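Local coordinates for DPS family protein (Vibrio cholerae O1 biovar El Tor, PDB 3IQ1) that probably binds and oxidises iron as a twelve-subunit, ferritin-like member of the Dps family, at residues L27-F33 and Y88-I94. Residues are numbered along the deposited sequence; the frame is centred on the assembly and turned at random.
Sequences LANYQVF and YLKAAQI
Tyr-88, Ala-92 and Ile-94 pack on the outer side of helix 13-43, against Ala-28, Asn-29, Val-32 and Phe-33. Helix 13-43 belongs to the four-helix bundle of the ferritin-like fold. Segment 88-94 ends the short helix 85-91, which sits in the connection between helices 49-76 and 103-131. Such a short helix in the middle of the long connection is a hallmark of Dps subunits.

The ring of Tyr-88 makes a CH-pi contact. Gln-31 CG lies over one face of the Tyr-88 ring, 3.6 Å from its centroid and 19° off the normal. The Gln-31 chain bends at chi2 (-80°), which turns its amide along the CE2 side of the ring toward the hydroxyl. Ala-28 and Leu-27 also touch the ring.

One hydrogen bond links the two segments. Gln-31 NE2 donates to Tyr-88 OH at 3.0 Å, with an N-H...O angle of 154°. Tyr-88 OH also bonds the backbone O of Met-82, so two polar partners fix the buried phenol.

Small side chains let the backbones come close. Ala-28 CB meets Ala-91 CB at 3.7 Å, and the CA atoms of Ala-28 and Tyr-88 are 4.5 Å apart. Val-32 CG2 touches Ala-92 CB at 3.7 Å, and Val-32 CG1 reaches the backbone O of Ile-94. Phe-85 of the second subunit packs on Val-32 and Leu-89, and Met-35 of that subunit on Gln-31 and Tyr-88, so the contact borders a subunit interface.

Beyond the helix end the chain crosses Asn-29 and places Ile-94 by the bundle. Phe-33 stacks edge-to-face with Phe-114 of helix 103-131. Ile-94 CD1, at the end of its extended chain, rests 3.8 Å from Phe-33 CB.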
loop_
_atom_site.group_PDB
_atom_site.type_symbol
_atom_site.label_atom_id
_atom_site.label_comp_id
_atom_site.label_asym_id
_atom_site.label_seq_id
_atom_site.Cartn_x
_atom_site.Cartn_y
_atom_site.Cartn_z
ATOM N N LEU B 27 -12.837 33.557 -5.583
ATOM C CA LEU B 27 -12.833 32.431 -6.530
ATOM C C LEU B 27 -12.370 32.893 -7.905
ATOM O O LEU B 27 -11.559 32.222 -8.527
ATOM C CB LEU B 27 -14.237 31.814 -6.573
ATOM C CG LEU B 27 -14.451 30.714 -7.601
ATOM C CD1 LEU B 27 -13.495 29.559 -7.379
ATOM C CD2 LEU B 27 -15.884 30.247 -7.556
ATOM N N ALA B 28 -12.849 34.044 -8.356
ATOM C CA ALA B 28 -12.376 34.638 -9.620
ATOM C C ALA B 28 -10.876 34.847 -9.662
ATOM O O ALA B 28 -10.222 34.518 -10.653
ATOM C CB ALA B 28 -13.096 35.946 -9.883
ATOM N N ASN B 29 -10.337 35.395 -8.565
ATOM C CA ASN B 29 -8.918 35.569 -8.456
ATOM C C ASN B 29 -8.198 34.230 -8.487
ATOM O O ASN B 29 -7.175 34.099 -9.151
ATOM C CB ASN B 29 -8.575 36.356 -7.212
ATOM C CG ASN B 29 -8.844 37.867 -7.388
ATOM O OD1 ASN B 29 -9.466 38.503 -6.491
ATOM N ND2 ASN B 29 -8.403 38.434 -8.443
ATOM N N TYR B 30 -8.678 33.253 -7.724
ATOM C CA TYR B 30 -8.076 31.929 -7.777
ATOM C C TYR B 30 -7.999 31.355 -9.163
ATOM O O TYR B 30 -7.009 30.696 -9.527
ATOM C CB TYR B 30 -8.774 30.928 -6.861
ATOM C CG TYR B 30 -8.265 30.823 -5.461
ATOM C CD1 TYR B 30 -8.761 31.614 -4.440
ATOM C CD2 TYR B 30 -7.287 29.924 -5.140
ATOM C CE1 TYR B 30 -8.300 31.511 -3.163
ATOM C CE2 TYR B 30 -6.834 29.808 -3.812
ATOM C CZ TYR B 30 -7.315 30.605 -2.857
ATOM O OH TYR B 30 -6.815 30.478 -1.567
ATOM N N GLN B 31 -9.058 31.525 -9.924
ATOM C CA GLN B 31 -9.204 30.855 -11.211
ATOM C C GLN B 31 -8.191 31.473 -12.197
ATOM O O GLN B 31 -7.460 30.730 -12.883
ATOM C CB GLN B 31 -10.655 30.944 -11.682
ATOM C CG GLN B 31 -11.587 29.987 -10.948
ATOM C CD GLN B 31 -11.533 28.552 -11.451
ATOM O OE1 GLN B 31 -10.445 28.048 -11.772
ATOM N NE2 GLN B 31 -12.680 27.853 -11.423
ATOM N N VAL B 32 -8.125 32.813 -12.255
ATOM C CA VAL B 32 -7.122 33.468 -13.088
ATOM C C VAL B 32 -5.706 33.124 -12.649
ATOM O O VAL B 32 -4.842 32.818 -13.481
ATOM C CB VAL B 32 -7.332 34.984 -13.156
ATOM C CG1 VAL B 32 -6.213 35.682 -14.014
ATOM C CG2 VAL B 32 -8.706 35.331 -13.772
ATOM N N PHE B 33 -5.475 33.061 -11.351
ATOM C CA PHE B 33 -4.166 32.738 -10.837
ATOM C C PHE B 33 -3.770 31.288 -11.175
ATOM O O PHE B 33 -2.604 31.016 -11.510
ATOM C CB PHE B 33 -4.210 32.972 -9.333
ATOM C CG PHE B 33 -2.865 32.945 -8.628
ATOM C CD1 PHE B 33 -1.783 33.714 -9.052
ATOM C CD2 PHE B 33 -2.744 32.251 -7.453
ATOM C CE1 PHE B 33 -0.601 33.750 -8.371
ATOM C CE2 PHE B 33 -1.531 32.274 -6.738
ATOM C CZ PHE B 33 -0.456 33.043 -7.198
ATOM N N TYR B 88 -15.263 35.101 -14.450
ATOM C CA TYR B 88 -14.022 35.284 -13.714
ATOM C C TYR B 88 -13.206 36.460 -14.247
ATOM O O TYR B 88 -12.666 37.229 -13.457
ATOM C CB TYR B 88 -13.170 34.001 -13.726
ATOM C CG TYR B 88 -13.802 32.745 -13.187
ATOM C CD1 TYR B 88 -14.549 32.772 -12.038
ATOM C CD2 TYR B 88 -13.543 31.528 -13.752
ATOM C CE1 TYR B 88 -15.119 31.625 -11.515
ATOM C CE2 TYR B 88 -14.092 30.395 -13.246
ATOM C CZ TYR B 88 -14.883 30.419 -12.135
ATOM O OH TYR B 88 -15.386 29.251 -11.560
ATOM N N LEU B 89 -13.112 36.634 -15.562
ATOM C CA LEU B 89 -12.359 37.754 -16.107
ATOM C C LEU B 89 -12.974 39.114 -15.735
ATOM O O LEU B 89 -12.237 40.093 -15.579
ATOM C CB LEU B 89 -12.254 37.627 -17.609
ATOM C CG LEU B 89 -11.296 36.557 -18.096
ATOM C CD1 LEU B 89 -11.410 36.428 -19.609
ATOM C CD2 LEU B 89 -9.866 36.810 -17.680
ATOM N N LYS B 90 -14.301 39.182 -15.643
ATOM C CA LYS B 90 -14.980 40.400 -15.210
ATOM C C LYS B 90 -14.679 40.749 -13.766
ATOM O O LYS B 90 -14.563 41.924 -13.428
ATOM C CB LYS B 90 -16.478 40.280 -15.416
ATOM C CG LYS B 90 -17.240 41.554 -15.233
ATOM C CD LYS B 90 -18.673 41.394 -15.710
ATOM C CE LYS B 90 -19.596 42.476 -15.132
ATOM N NZ LYS B 90 -20.963 42.386 -15.760
ATOM N N ALA B 91 -14.592 39.747 -12.917
ATOM C CA ALA B 91 -14.484 39.945 -11.446
ATOM C C ALA B 91 -13.074 39.986 -10.892
ATOM O O ALA B 91 -12.873 40.558 -9.816
ATOM C CB ALA B 91 -15.255 38.837 -10.697
ATOM N N ALA B 92 -12.097 39.373 -11.551
ATOM C CA ALA B 92 -10.769 39.200 -10.957
ATOM C C ALA B 92 -9.959 40.488 -10.918
ATOM O O ALA B 92 -10.068 41.316 -11.840
ATOM C CB ALA B 92 -9.998 38.186 -11.731
ATOM N N GLN B 93 -9.170 40.644 -9.870
ATOM C CA GLN B 93 -8.140 41.658 -9.753
ATOM C C GLN B 93 -6.820 41.140 -10.309
ATOM O O GLN B 93 -6.114 41.839 -10.939
ATOM C CB GLN B 93 -7.933 42.167 -8.310
ATOM C CG GLN B 93 -6.893 43.333 -8.308
ATOM C CD GLN B 93 -6.283 43.753 -6.952
ATOM O OE1 GLN B 93 -6.685 43.327 -5.928
ATOM N NE2 GLN B 93 -5.299 44.600 -7.010
ATOM N N ILE B 94 -6.515 39.880 -10.056
ATOM C CA ILE B 94 -5.299 39.294 -10.627
ATOM C C ILE B 94 -5.414 39.306 -12.166
ATOM O O ILE B 94 -6.452 38.919 -12.710
ATOM C CB ILE B 94 -5.064 37.856 -10.115
ATOM C CG1 ILE B 94 -4.780 37.886 -8.618
ATOM C CG2 ILE B 94 -3.896 37.198 -10.848
ATOM C CD1 ILE B 94 -4.557 36.498 -7.942
#